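Local coordinates for ABC transporter substrate binding protein (Ribose) (Agrobacterium vitis, PDB 5DKV) that binds the sugar alpha-D-tagatopyranose between its two lobes and probably hands it to a membrane ABC transporter as a periplasmic solute-binding protein, at residues A[71-76]-A[96-101]; A[117-122]-A[131-136]; A[152-157]-A[187-192]; A[181-186]-A[192-197]; A[237-242]-A[265-270]. All blocks are in the same frame, centred on the assembly; numbering follows the deposited sequence.

Interaction 1 (A[71-76]-A[96-101]); sequences VTQVPV and TQLVQP
Leu-98 reaches out of the turn before helix 99-107 and lays its branched end beside two residues of helix 70-81. The inner side of the contact is buried. There CG of Leu-98 comes within 3.6 Å of OE1 of Gln-73, and both methyls lie almost as near to that oxygen, the two side chains crossing at about a right angle. A glutamine suits this buried place because both ends of its amide are hydrogen-bonded: OE1 takes a hydrogen bond from the OG1 of Thr-93, and NE2 gives its hydrogens to the carbonyls of Ala-91 and Pro-34. With CG anti to the backbone N (chi1 -171°) and the chain extended beyond it, the amide reaches these partners while leucine carbons lie against its oxygen. The outer side is partly exposed and wholly apolar. CG2 of Val-74 stands 3.9 Å from CG of Pro-101 and 4.1 Å from CD1 of Leu-98, and CG1 also faces the proline ring. Proline fits the first turn of a helix, where its missing N-H costs no bond, and it offers a compact ring to the valine. The contact thus joins the beginnings of helices 70-81 and 99-107, with Leu-98 also resting on Ile-90 of strand 87-90 and on Leu-77, one turn along helix 70-81 from Gln-73 and Val-74.

Interaction 2 (A[117-122]-A[131-136]); sequences TFIGTG and GDFPLS
Ile-119 points its CD1 methyl into the corner made by Phe-133 and Pro-134. The isoleucine and phenylalanine side chains cross at about a right angle, and CD1 approaches the ring obliquely, 3.8 Å from CZ of Phe-133. Against Pro-134 the isoleucine lies aslant, its CD1 3.8 Å from the CG of that ring. Chi1 of Ile-119 (58°) places CG1 between the backbone N and the carbonyl carbon, an unfavourable choice for a branched residue, but one that carries the long arm across to the other loop. Phe-133 adopts the similar torsion (chi1 49°), which brings its ring round toward the isoleucine. Gly-131, having no side chain, lets the two backbones approach, the O of Ile-119 standing 4.0 Å from the O of Gly-131. The loop 119-122 forms a type II' turn, with Gly-120 at the position of positive phi and the N of Gly-122 bonded to the O of Ile-119 at 3.0 Å. A water links the loops, accepting from the N of Thr-121 (3.0 Å) and lying 2.8 Å from the O of Gly-131. Thr-117, just before this turn, touches the bound tagatose. Both segments belong to the long connection between strands 112-115 and 137-140. Ile-119 also touches Val-99 of helix 99-107, Phe-133 packs on Leu-102 and Ala-106 of that helix, and Phe-133 and Pro-134 both lie against Met-112 of strand 112-115.

Interaction 3 (A[152-157]-A[187-192]); sequences SLALAI and AKHPGI
Ile-192 turns its CD1 methyl toward the end of helix 142-156, where it meets Ala-154 and Ile-157 at once. Its CG1 is anti to the carbonyl carbon (chi1 -67°), and the arm then runs straight out (chi2 179°), setting CD1 3.7 Å from the CB of Ala-154. The same methyl lies 3.8 Å from CD1 of Ile-157. That second isoleucine takes a less common shape: chi1 of 68° places its CG1 between the backbone N and the carbonyl carbon, and an extended chi2 sends CD1 across to its partner. The methyl ends of the two isoleucines meet, and their chains cross at a slant. Ile-157 is the first residue to leave helical backbone angles, yet its N still bonds to the O of Leu-153. Alanine suits position 154 because its short methyl lets both the isoleucine and an imidazole come close to the helix. That imidazole belongs to His-189, whose CE1 and ND1 each stand 3.9 Å from the CB of Ala-154, the methyl approaching the ring obliquely. The ring is held at both nitrogens, ND1 by OD1 of Asp-159 and NE2 by OE1 of Glu-185, which fixes its rotation and, with two carboxylates so near, may favour a protonated ring. A type I turn from His-189 to Ile-192, with the N of Ile-192 bonded to the O of His-189 (3.1 Å), puts both side chains on the same partner. The contact joins the end of helix 142-156 to the link between helix 173-186 and edge strand 192-199, beside Val-163 of strand 161-167 and Met-186 of the preceding helix.

Interaction 4 (A[181-186]-A[192-197]); sequences GFKSEM and ITVLET
This is helix-on-strand packing, mainly apolar with a polar margin, in which Met-186 and Lys-183 of helix 173-186 meet strand 192-199 at the edge of the sheet. The short axes run 9.8 Å apart and roughly antiparallel, at 148°. Met-186 is central: its CB lies 3.8 Å from CG2 of Val-194, the two side chains crossing at about a right angle, and its sulfur sits 3.8 Å from CD1 of Ile-192. A bend at chi2 (-48°) turns the thioether toward Ile-192, while CG rests over one face of the Phe-182 ring, toward its rim. A flexible, unbranched methionine can follow all three neighbours. Phe-182 meets CG1 of Val-194 only loosely, at the ring's edge. The polar margin begins with Lys-183, whose extended chain passes Val-194 and carries NZ to a water at 2.7 Å; that water also accepts from the N of Thr-197 at 3.0 Å. NZ forms a salt bridge with Glu-179, whose OE2 is hydrogen-bonded to OG1 of Thr-197, so one carboxylate serves helix and strand. A second water, 2.8 Å from the O of Met-186 and 2.9 Å from the O of Ile-192, bridges helix end and strand start. Such packing, apolar beneath the helix and charged at its flank, belongs to the right-handed beta-alpha-beta unit 161-167, 173-186, 192-199, a building block of the periplasmic binding protein fold.

Interaction 5 (A[237-242]-A[265-270]); sequences NGVQQA and SGLIDF
The last turns of helix 229-241 pass the turn that follows helix 259-264, the backbones coming nearest at Gln-240 and Leu-267, whose CA atoms are 6.9 Å apart. Leu-267 makes the contact with both methyls. CD1 lies 3.9 Å from CG1 of Val-239, the two side chains sliding past each other in opposite directions, and it also rests on the backbone N and the CB of Gln-240. CD2 meets the amide end of Gln-240, 3.7 Å from its OE1. With CG anti to the backbone N (chi1 179°), the leucine stretches straight to the helix, a reach that suits a long, branched residue. Gln-240 bends at chi2 (79°), which turns its amide so that OE1 reaches CD2 of Leu-267 and a water at 2.8 Å. That water lies 2.9 Å from OG of Ser-265, so the exposed rim of the contact is bridged through solvent. The serine oxygen also receives a weak bond from the N of Leu-267. Gly-266 leaves the helix with positive phi, a conformation that glycine accepts readily; the chain turns here, and Leu-267 then faces the helix. Val-239, buried beside it, also touches Val-250 of strand 249-253 and Leu-211 of helix 204-217. The chemistry is thus divided: hydrophobic burial, from a leucine beside a valine and on the CB of the glutamine, holds the inner side, while the polar ends meet through water at the surface.

The five contacts follow the two-lobed plan of a periplasmic sugar-binding protein. Interactions 1 and 2 come first along the chain and touch each other, their centres 14 Å apart, joined through Leu-98 and Val-99 at the start of helix 99-107. Interactions 3, 4 and 5 lie in the other lobe. Interactions 3 and 4 alternate along the chain, share Ile-192, and have centres only 9 Å apart, so helices 142-156 and 173-186 and strand 192-199 form one packed unit. Interaction 5, about 19 Å from interaction 3 between centres, meets it through Asp-269 and Phe-270. Interactions 1 and 3, about 39 Å between centres, lie on opposite sides of the chain's centre, while tagatose is bound between the lobes.

Interaction 1 (A[71-76]-A[96-101])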
# COMPACT_ATOMS: atom_id res chain seq x y z
N VAL A 71 -15.85 4.53 7.62
CA VAL A 71 -17.30 4.64 7.71
C VAL A 71 -17.96 3.66 6.74
O VAL A 71 -18.97 3.03 7.08
CB VAL A 71 -17.76 6.08 7.44
CG1 VAL A 71 -19.30 6.21 7.42
CG2 VAL A 71 -17.17 7.05 8.49
N THR A 72 -17.39 3.50 5.54
CA THR A 72 -17.96 2.56 4.57
C THR A 72 -17.35 1.15 4.69
O THR A 72 -18.01 0.16 4.35
CB THR A 72 -17.77 3.05 3.13
OG1 THR A 72 -16.40 3.31 2.90
CG2 THR A 72 -18.57 4.32 2.87
N GLN A 73 -16.13 1.03 5.20
CA GLN A 73 -15.55 -0.31 5.34
C GLN A 73 -16.24 -1.13 6.45
O GLN A 73 -16.41 -2.34 6.30
CB GLN A 73 -14.05 -0.23 5.60
CG GLN A 73 -13.36 -1.61 5.54
CD GLN A 73 -11.89 -1.52 5.85
OE1 GLN A 73 -11.49 -0.91 6.83
NE2 GLN A 73 -11.07 -2.07 4.97
N VAL A 74 -16.64 -0.50 7.55
CA VAL A 74 -17.18 -1.28 8.65
C VAL A 74 -18.50 -2.00 8.29
O VAL A 74 -18.67 -3.17 8.63
CB VAL A 74 -17.35 -0.41 9.94
CG1 VAL A 74 -18.20 -1.11 11.03
CG2 VAL A 74 -15.96 -0.09 10.49
N PRO A 75 -19.42 -1.33 7.55
CA PRO A 75 -20.60 -2.09 7.12
C PRO A 75 -20.29 -3.29 6.22
O PRO A 75 -21.01 -4.30 6.26
CB PRO A 75 -21.42 -1.06 6.35
CG PRO A 75 -21.03 0.26 6.97
CD PRO A 75 -19.61 0.12 7.40
N VAL A 76 -19.27 -3.16 5.39
CA VAL A 76 -18.83 -4.29 4.60
C VAL A 76 -18.32 -5.40 5.50
O VAL A 76 -18.67 -6.58 5.32
CB VAL A 76 -17.74 -3.89 3.61
CG1 VAL A 76 -17.18 -5.12 2.88
CG2 VAL A 76 -18.30 -2.88 2.63
N THR A 96 -7.45 2.81 14.65
CA THR A 96 -8.24 2.81 15.88
C THR A 96 -9.70 2.46 15.63
O THR A 96 -10.30 1.71 16.41
CB THR A 96 -8.17 4.18 16.61
OG1 THR A 96 -8.64 5.20 15.73
CG2 THR A 96 -6.77 4.48 16.98
N GLN A 97 -10.27 2.98 14.55
CA GLN A 97 -11.71 2.85 14.36
C GLN A 97 -12.11 1.43 13.90
O GLN A 97 -13.27 1.07 13.98
CB GLN A 97 -12.23 3.87 13.36
CG GLN A 97 -12.15 5.33 13.81
CD GLN A 97 -12.60 5.54 15.25
OE1 GLN A 97 -13.65 5.05 15.67
NE2 GLN A 97 -11.79 6.25 16.02
N LEU A 98 -11.15 0.65 13.44
CA LEU A 98 -11.43 -0.75 13.05
C LEU A 98 -11.22 -1.72 14.20
O LEU A 98 -11.55 -2.90 14.09
CB LEU A 98 -10.56 -1.16 11.85
CG LEU A 98 -11.24 -0.99 10.47
CD1 LEU A 98 -12.32 -2.06 10.24
CD2 LEU A 98 -11.80 0.40 10.29
N VAL A 99 -10.72 -1.24 15.34
CA VAL A 99 -10.42 -2.13 16.45
C VAL A 99 -11.69 -2.79 17.00
O VAL A 99 -11.76 -4.02 17.03
CB VAL A 99 -9.68 -1.40 17.57
CG1 VAL A 99 -9.51 -2.29 18.83
CG2 VAL A 99 -8.35 -0.94 17.05
N GLN A 100 -12.67 -2.00 17.45
CA GLN A 100 -13.85 -2.61 18.06
C GLN A 100 -14.70 -3.43 17.06
O GLN A 100 -15.21 -4.51 17.40
CB GLN A 100 -14.71 -1.56 18.77
CG GLN A 100 -14.09 -1.05 20.07
CD GLN A 100 -13.78 -2.17 21.06
OE1 GLN A 100 -14.56 -3.11 21.22
NE2 GLN A 100 -12.63 -2.08 21.71
N PRO A 101 -14.86 -2.94 15.81
CA PRO A 101 -15.57 -3.75 14.83
C PRO A 101 -14.91 -5.09 14.57
O PRO A 101 -15.63 -6.09 14.46
CB PRO A 101 -15.55 -2.86 13.58
CG PRO A 101 -15.53 -1.49 14.12
CD PRO A 101 -14.61 -1.58 15.31

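Interaction 2 (A[117-122]-A[131-136])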
# COMPACT_ATOMS: atom_id res chain seq x y z
N THR A 117 -2.21 -2.78 5.90
CA THR A 117 -2.36 -1.87 7.03
C THR A 117 -2.61 -2.65 8.32
O THR A 117 -2.87 -3.86 8.27
CB THR A 117 -3.52 -0.93 6.80
OG1 THR A 117 -4.68 -1.73 6.51
CG2 THR A 117 -3.22 0.00 5.64
N PHE A 118 -2.54 -1.96 9.46
CA PHE A 118 -2.72 -2.60 10.75
C PHE A 118 -3.69 -1.86 11.65
O PHE A 118 -4.08 -0.72 11.36
CB PHE A 118 -1.36 -2.78 11.46
CG PHE A 118 -0.60 -1.49 11.78
CD1 PHE A 118 -0.98 -0.68 12.83
CD2 PHE A 118 0.56 -1.16 11.08
CE1 PHE A 118 -0.26 0.48 13.14
CE2 PHE A 118 1.30 -0.02 11.41
CZ PHE A 118 0.87 0.80 12.44
N ILE A 119 -4.15 -2.56 12.68
CA ILE A 119 -4.81 -1.92 13.82
C ILE A 119 -3.89 -1.96 15.04
O ILE A 119 -2.90 -2.69 15.06
CB ILE A 119 -6.17 -2.58 14.17
CG1 ILE A 119 -6.00 -4.06 14.49
CG2 ILE A 119 -7.15 -2.36 13.02
CD1 ILE A 119 -7.17 -4.66 15.20
N GLY A 120 -4.19 -1.13 16.03
CA GLY A 120 -3.30 -0.97 17.16
C GLY A 120 -1.96 -0.43 16.70
O GLY A 120 -1.89 0.62 16.07
N THR A 121 -0.91 -1.16 17.05
CA THR A 121 0.47 -0.87 16.63
C THR A 121 0.93 -1.77 15.50
O THR A 121 2.01 -1.59 14.92
CB THR A 121 1.44 -1.07 17.81
OG1 THR A 121 1.43 -2.44 18.19
CG2 THR A 121 1.04 -0.21 19.01
N GLY A 122 0.13 -2.78 15.20
CA GLY A 122 0.53 -3.80 14.25
C GLY A 122 1.40 -4.88 14.88
O GLY A 122 1.84 -5.80 14.19
N GLY A 131 -5.64 -3.79 20.30
CA GLY A 131 -5.71 -4.35 18.96
C GLY A 131 -4.69 -5.46 18.76
O GLY A 131 -3.98 -5.50 17.74
N ASP A 132 -4.66 -6.37 19.74
CA ASP A 132 -3.65 -7.43 19.83
C ASP A 132 -4.15 -8.75 19.26
O ASP A 132 -3.37 -9.69 19.08
CB ASP A 132 -3.24 -7.62 21.30
CG ASP A 132 -2.03 -8.51 21.48
OD1 ASP A 132 -0.94 -8.15 20.97
OD2 ASP A 132 -2.17 -9.57 22.14
N PHE A 133 -5.43 -8.82 18.92
CA PHE A 133 -6.03 -10.12 18.62
C PHE A 133 -5.87 -10.68 17.20
O PHE A 133 -6.08 -11.88 17.03
CB PHE A 133 -7.53 -10.08 18.98
CG PHE A 133 -8.24 -8.89 18.42
CD1 PHE A 133 -8.70 -8.91 17.12
CD2 PHE A 133 -8.43 -7.75 19.19
CE1 PHE A 133 -9.33 -7.81 16.59
CE2 PHE A 133 -9.05 -6.66 18.65
CZ PHE A 133 -9.51 -6.69 17.35
N PRO A 134 -5.52 -9.85 16.18
CA PRO A 134 -5.21 -10.49 14.89
C PRO A 134 -4.02 -11.44 15.05
O PRO A 134 -3.25 -11.33 16.02
CB PRO A 134 -4.89 -9.30 13.96
CG PRO A 134 -5.62 -8.11 14.64
CD PRO A 134 -5.40 -8.38 16.10
N LEU A 135 -3.85 -12.39 14.13
CA LEU A 135 -2.80 -13.38 14.26
C LEU A 135 -1.49 -12.94 13.63
O LEU A 135 -0.43 -13.39 14.04
CB LEU A 135 -3.22 -14.69 13.60
CG LEU A 135 -4.38 -15.43 14.25
CD1 LEU A 135 -4.90 -16.48 13.29
CD2 LEU A 135 -3.93 -16.07 15.54
N SER A 136 -1.59 -12.05 12.64
CA SER A 136 -0.43 -11.65 11.86
C SER A 136 -0.69 -10.36 11.12
O SER A 136 -1.83 -10.03 10.84
CB SER A 136 -0.08 -12.75 10.87
OG SER A 136 1.15 -12.50 10.22
O HOH W 1 -1.62 -3.98 17.79

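Interaction 3 (A[152-157]-A[187-192])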
# COMPACT_ATOMS: atom_id res chain seq x y z
N SER A 152 16.15 7.38 -3.95
CA SER A 152 15.88 7.42 -5.39
C SER A 152 15.67 8.86 -5.87
O SER A 152 16.23 9.27 -6.88
CB SER A 152 14.66 6.56 -5.74
OG SER A 152 14.87 5.20 -5.38
N LEU A 153 14.85 9.61 -5.14
CA LEU A 153 14.59 11.00 -5.51
C LEU A 153 15.84 11.84 -5.34
O LEU A 153 16.10 12.71 -6.16
CB LEU A 153 13.43 11.59 -4.68
CG LEU A 153 12.93 12.97 -5.10
CD1 LEU A 153 12.42 12.94 -6.53
CD2 LEU A 153 11.85 13.46 -4.15
N ALA A 154 16.62 11.58 -4.29
CA ALA A 154 17.84 12.35 -4.11
C ALA A 154 18.77 12.14 -5.29
O ALA A 154 19.45 13.06 -5.75
CB ALA A 154 18.54 11.96 -2.80
N LEU A 155 18.81 10.90 -5.79
CA LEU A 155 19.63 10.59 -6.96
C LEU A 155 19.14 11.35 -8.18
O LEU A 155 19.92 11.94 -8.94
CB LEU A 155 19.61 9.08 -7.23
CG LEU A 155 20.43 8.56 -8.40
CD1 LEU A 155 21.91 8.73 -8.10
CD2 LEU A 155 20.09 7.10 -8.66
N ALA A 156 17.82 11.35 -8.35
CA ALA A 156 17.21 11.95 -9.53
C ALA A 156 17.46 13.46 -9.60
O ALA A 156 17.64 14.00 -10.70
CB ALA A 156 15.72 11.66 -9.54
N ILE A 157 17.51 14.13 -8.44
CA ILE A 157 17.67 15.59 -8.40
C ILE A 157 19.13 16.00 -8.15
O ILE A 157 19.42 17.18 -7.96
CB ILE A 157 16.75 16.24 -7.33
CG1 ILE A 157 17.17 15.87 -5.90
CG2 ILE A 157 15.29 15.88 -7.63
CD1 ILE A 157 16.30 16.51 -4.81
N ALA A 187 16.71 13.84 5.88
CA ALA A 187 17.44 14.62 6.90
C ALA A 187 18.96 14.43 6.81
O ALA A 187 19.73 15.24 7.35
CB ALA A 187 16.95 14.27 8.31
N LYS A 188 19.38 13.37 6.14
CA LYS A 188 20.80 13.08 5.98
C LYS A 188 21.37 13.77 4.74
O LYS A 188 22.55 13.62 4.45
CB LYS A 188 21.03 11.58 5.86
CG LYS A 188 20.62 10.78 7.07
CD LYS A 188 20.84 9.31 6.83
CE LYS A 188 20.44 8.47 8.02
NZ LYS A 188 20.65 7.02 7.78
N HIS A 189 20.53 14.50 4.02
CA HIS A 189 20.94 15.15 2.78
C HIS A 189 20.84 16.67 2.92
O HIS A 189 19.79 17.24 2.67
CB HIS A 189 20.06 14.66 1.62
CG HIS A 189 20.16 13.18 1.36
ND1 HIS A 189 20.83 12.66 0.28
CD2 HIS A 189 19.67 12.13 2.05
CE1 HIS A 189 20.75 11.34 0.31
NE2 HIS A 189 20.06 10.99 1.38
N PRO A 190 21.94 17.34 3.29
CA PRO A 190 21.82 18.75 3.68
C PRO A 190 21.46 19.72 2.55
O PRO A 190 20.97 20.82 2.83
CB PRO A 190 23.20 19.07 4.25
CG PRO A 190 24.12 18.07 3.63
CD PRO A 190 23.30 16.82 3.52
N GLY A 191 21.70 19.33 1.30
CA GLY A 191 21.41 20.20 0.17
C GLY A 191 19.95 20.13 -0.25
O GLY A 191 19.50 20.91 -1.09
N ILE A 192 19.20 19.21 0.34
CA ILE A 192 17.80 19.01 -0.02
C ILE A 192 16.88 19.66 1.00
O ILE A 192 17.05 19.52 2.21
CB ILE A 192 17.48 17.50 -0.17
CG1 ILE A 192 18.23 16.95 -1.38
CG2 ILE A 192 15.96 17.26 -0.34
CD1 ILE A 192 18.03 15.45 -1.63

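Interaction 4 (A[181-186]-A[192-197])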
# COMPACT_ATOMS: atom_id res chain seq x y z
N GLY A 181 9.81 7.57 6.79
CA GLY A 181 11.06 7.01 6.29
C GLY A 181 11.69 7.96 5.30
O GLY A 181 12.90 8.17 5.27
N PHE A 182 10.84 8.57 4.47
CA PHE A 182 11.32 9.53 3.50
C PHE A 182 11.99 10.70 4.21
O PHE A 182 13.09 11.12 3.84
CB PHE A 182 10.17 10.03 2.63
CG PHE A 182 10.56 11.09 1.63
CD1 PHE A 182 10.55 12.43 1.97
CD2 PHE A 182 10.90 10.72 0.33
CE1 PHE A 182 10.91 13.41 1.03
CE2 PHE A 182 11.24 11.66 -0.61
CZ PHE A 182 11.24 13.03 -0.26
N LYS A 183 11.32 11.26 5.21
CA LYS A 183 11.84 12.45 5.89
C LYS A 183 13.09 12.15 6.72
O LYS A 183 14.01 12.98 6.78
CB LYS A 183 10.77 13.09 6.77
CG LYS A 183 9.70 13.83 5.94
CD LYS A 183 8.65 14.50 6.81
CE LYS A 183 7.77 15.44 5.99
NZ LYS A 183 6.63 15.98 6.80
N SER A 184 13.12 10.99 7.36
CA SER A 184 14.31 10.63 8.13
C SER A 184 15.52 10.43 7.21
O SER A 184 16.65 10.83 7.55
CB SER A 184 14.04 9.39 9.00
OG SER A 184 13.72 8.25 8.24
N GLU A 185 15.31 9.82 6.06
CA GLU A 185 16.40 9.67 5.09
C GLU A 185 16.82 11.04 4.55
O GLU A 185 18.01 11.35 4.51
CB GLU A 185 15.98 8.72 3.95
CG GLU A 185 16.96 8.62 2.75
CD GLU A 185 18.34 8.04 3.07
OE1 GLU A 185 19.36 8.61 2.58
OE2 GLU A 185 18.42 7.00 3.78
N MET A 186 15.86 11.88 4.16
CA MET A 186 16.22 13.17 3.58
C MET A 186 16.96 14.04 4.59
O MET A 186 17.76 14.90 4.22
CB MET A 186 14.98 13.92 3.05
CG MET A 186 14.41 13.42 1.71
SD MET A 186 15.75 13.23 0.51
CE MET A 186 14.86 13.20 -1.04
N ILE A 192 19.20 19.21 0.34
CA ILE A 192 17.80 19.01 -0.02
C ILE A 192 16.88 19.66 1.00
O ILE A 192 17.05 19.52 2.21
CB ILE A 192 17.48 17.50 -0.17
CG1 ILE A 192 18.23 16.95 -1.38
CG2 ILE A 192 15.96 17.26 -0.34
CD1 ILE A 192 18.03 15.45 -1.63
N THR A 193 15.90 20.40 0.49
CA THR A 193 14.88 21.03 1.31
C THR A 193 13.57 20.28 1.15
O THR A 193 13.09 20.11 0.03
CB THR A 193 14.67 22.50 0.90
OG1 THR A 193 15.90 23.22 1.00
CG2 THR A 193 13.61 23.18 1.77
N VAL A 194 13.00 19.82 2.26
CA VAL A 194 11.71 19.15 2.21
C VAL A 194 10.63 20.15 2.57
O VAL A 194 10.52 20.60 3.72
CB VAL A 194 11.66 17.94 3.16
CG1 VAL A 194 10.33 17.22 3.05
CG2 VAL A 194 12.78 16.96 2.82
N LEU A 195 9.82 20.50 1.57
CA LEU A 195 8.71 21.42 1.76
C LEU A 195 7.54 20.68 2.44
O LEU A 195 7.59 19.46 2.62
CB LEU A 195 8.26 22.00 0.42
CG LEU A 195 9.34 22.69 -0.43
CD1 LEU A 195 8.75 23.16 -1.76
CD2 LEU A 195 9.95 23.85 0.30
N GLU A 196 6.49 21.42 2.79
CA GLU A 196 5.36 20.83 3.49
C GLU A 196 4.66 19.75 2.67
O GLU A 196 4.38 19.91 1.48
CB GLU A 196 4.34 21.91 3.90
CG GLU A 196 3.28 21.41 4.86
CD GLU A 196 2.35 22.50 5.35
OE1 GLU A 196 2.59 23.69 5.05
OE2 GLU A 196 1.36 22.16 6.03
N THR A 197 4.36 18.65 3.34
CA THR A 197 3.57 17.58 2.75
C THR A 197 2.21 18.09 2.29
O THR A 197 1.56 18.85 3.00
CB THR A 197 3.40 16.45 3.76
OG1 THR A 197 4.71 15.96 4.11
CG2 THR A 197 2.55 15.31 3.21
O HOH W 2 5.49 18.35 6.13
O HOH W 3 16.62 17.41 4.12

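Interaction 5 (A[237-242]-A[265-270])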
# COMPACT_ATOMS: atom_id res chain seq x y z
N ASN A 237 0.76 13.51 -13.14
CA ASN A 237 -0.17 14.21 -14.05
C ASN A 237 -0.09 15.73 -13.92
O ASN A 237 -0.19 16.44 -14.91
CB ASN A 237 -1.61 13.77 -13.80
CG ASN A 237 -1.87 12.36 -14.31
OD1 ASN A 237 -1.10 11.86 -15.14
ND2 ASN A 237 -2.91 11.71 -13.83
N GLY A 238 0.10 16.22 -12.71
CA GLY A 238 0.28 17.64 -12.50
C GLY A 238 1.55 18.18 -13.15
O GLY A 238 1.53 19.23 -13.79
N VAL A 239 2.65 17.45 -12.99
CA VAL A 239 3.91 17.84 -13.60
C VAL A 239 3.77 17.89 -15.13
O VAL A 239 4.23 18.84 -15.77
CB VAL A 239 5.04 16.87 -13.20
CG1 VAL A 239 6.29 17.11 -14.04
CG2 VAL A 239 5.35 16.99 -11.74
N GLN A 240 3.13 16.88 -15.71
CA GLN A 240 2.92 16.85 -17.16
C GLN A 240 2.07 18.07 -17.61
O GLN A 240 2.41 18.76 -18.57
CB GLN A 240 2.27 15.52 -17.57
CG GLN A 240 1.98 15.37 -19.04
CD GLN A 240 3.20 15.01 -19.86
OE1 GLN A 240 3.75 13.91 -19.74
NE2 GLN A 240 3.62 15.93 -20.73
N GLN A 241 1.00 18.36 -16.87
CA GLN A 241 0.07 19.43 -17.25
C GLN A 241 0.74 20.80 -17.13
O GLN A 241 0.40 21.74 -17.86
CB GLN A 241 -1.20 19.37 -16.40
CG GLN A 241 -2.22 20.49 -16.69
CD GLN A 241 -2.86 20.40 -18.06
OE1 GLN A 241 -3.86 19.71 -18.24
NE2 GLN A 241 -2.28 21.08 -19.05
N ALA A 242 1.69 20.89 -16.20
CA ALA A 242 2.46 22.11 -16.01
C ALA A 242 3.54 22.31 -17.06
O ALA A 242 4.23 23.32 -17.06
CB ALA A 242 3.09 22.11 -14.64
N SER A 265 8.54 8.06 -21.09
CA SER A 265 8.49 9.46 -21.52
C SER A 265 9.32 10.38 -20.63
O SER A 265 9.49 11.55 -20.94
CB SER A 265 7.05 9.95 -21.52
OG SER A 265 6.65 10.17 -20.17
N GLY A 266 9.79 9.86 -19.51
CA GLY A 266 10.61 10.65 -18.61
C GLY A 266 9.80 11.38 -17.54
O GLY A 266 10.36 12.08 -16.70
N LEU A 267 8.48 11.17 -17.55
CA LEU A 267 7.62 11.87 -16.61
C LEU A 267 7.87 11.42 -15.18
O LEU A 267 7.81 12.23 -14.26
CB LEU A 267 6.16 11.66 -16.97
CG LEU A 267 5.12 12.33 -16.05
CD1 LEU A 267 5.34 13.84 -15.94
CD2 LEU A 267 3.69 12.02 -16.56
N ILE A 268 8.15 10.13 -14.98
CA ILE A 268 8.54 9.63 -13.66
C ILE A 268 9.88 8.94 -13.83
O ILE A 268 10.16 8.38 -14.90
CB ILE A 268 7.49 8.68 -13.03
CG1 ILE A 268 7.41 7.35 -13.75
CG2 ILE A 268 6.11 9.35 -13.04
CD1 ILE A 268 6.56 6.32 -13.01
N ASP A 269 10.73 9.04 -12.80
CA ASP A 269 12.06 8.44 -12.82
C ASP A 269 12.08 7.04 -12.20
O ASP A 269 12.82 6.18 -12.68
CB ASP A 269 13.06 9.33 -12.09
CG ASP A 269 13.68 10.38 -13.01
OD1 ASP A 269 13.01 10.80 -13.97
OD2 ASP A 269 14.85 10.75 -12.78
N PHE A 270 11.31 6.82 -11.14
CA PHE A 270 11.24 5.53 -10.47
C PHE A 270 9.83 5.26 -10.00
O PHE A 270 9.14 6.15 -9.52
CB PHE A 270 12.18 5.47 -9.25
CG PHE A 270 13.62 5.69 -9.59
CD1 PHE A 270 14.39 4.65 -10.04
CD2 PHE A 270 14.20 6.94 -9.43
CE1 PHE A 270 15.70 4.83 -10.35
CE2 PHE A 270 15.52 7.15 -9.75
CZ PHE A 270 16.28 6.09 -10.21
O HOH W 4 6.36 13.09 -20.45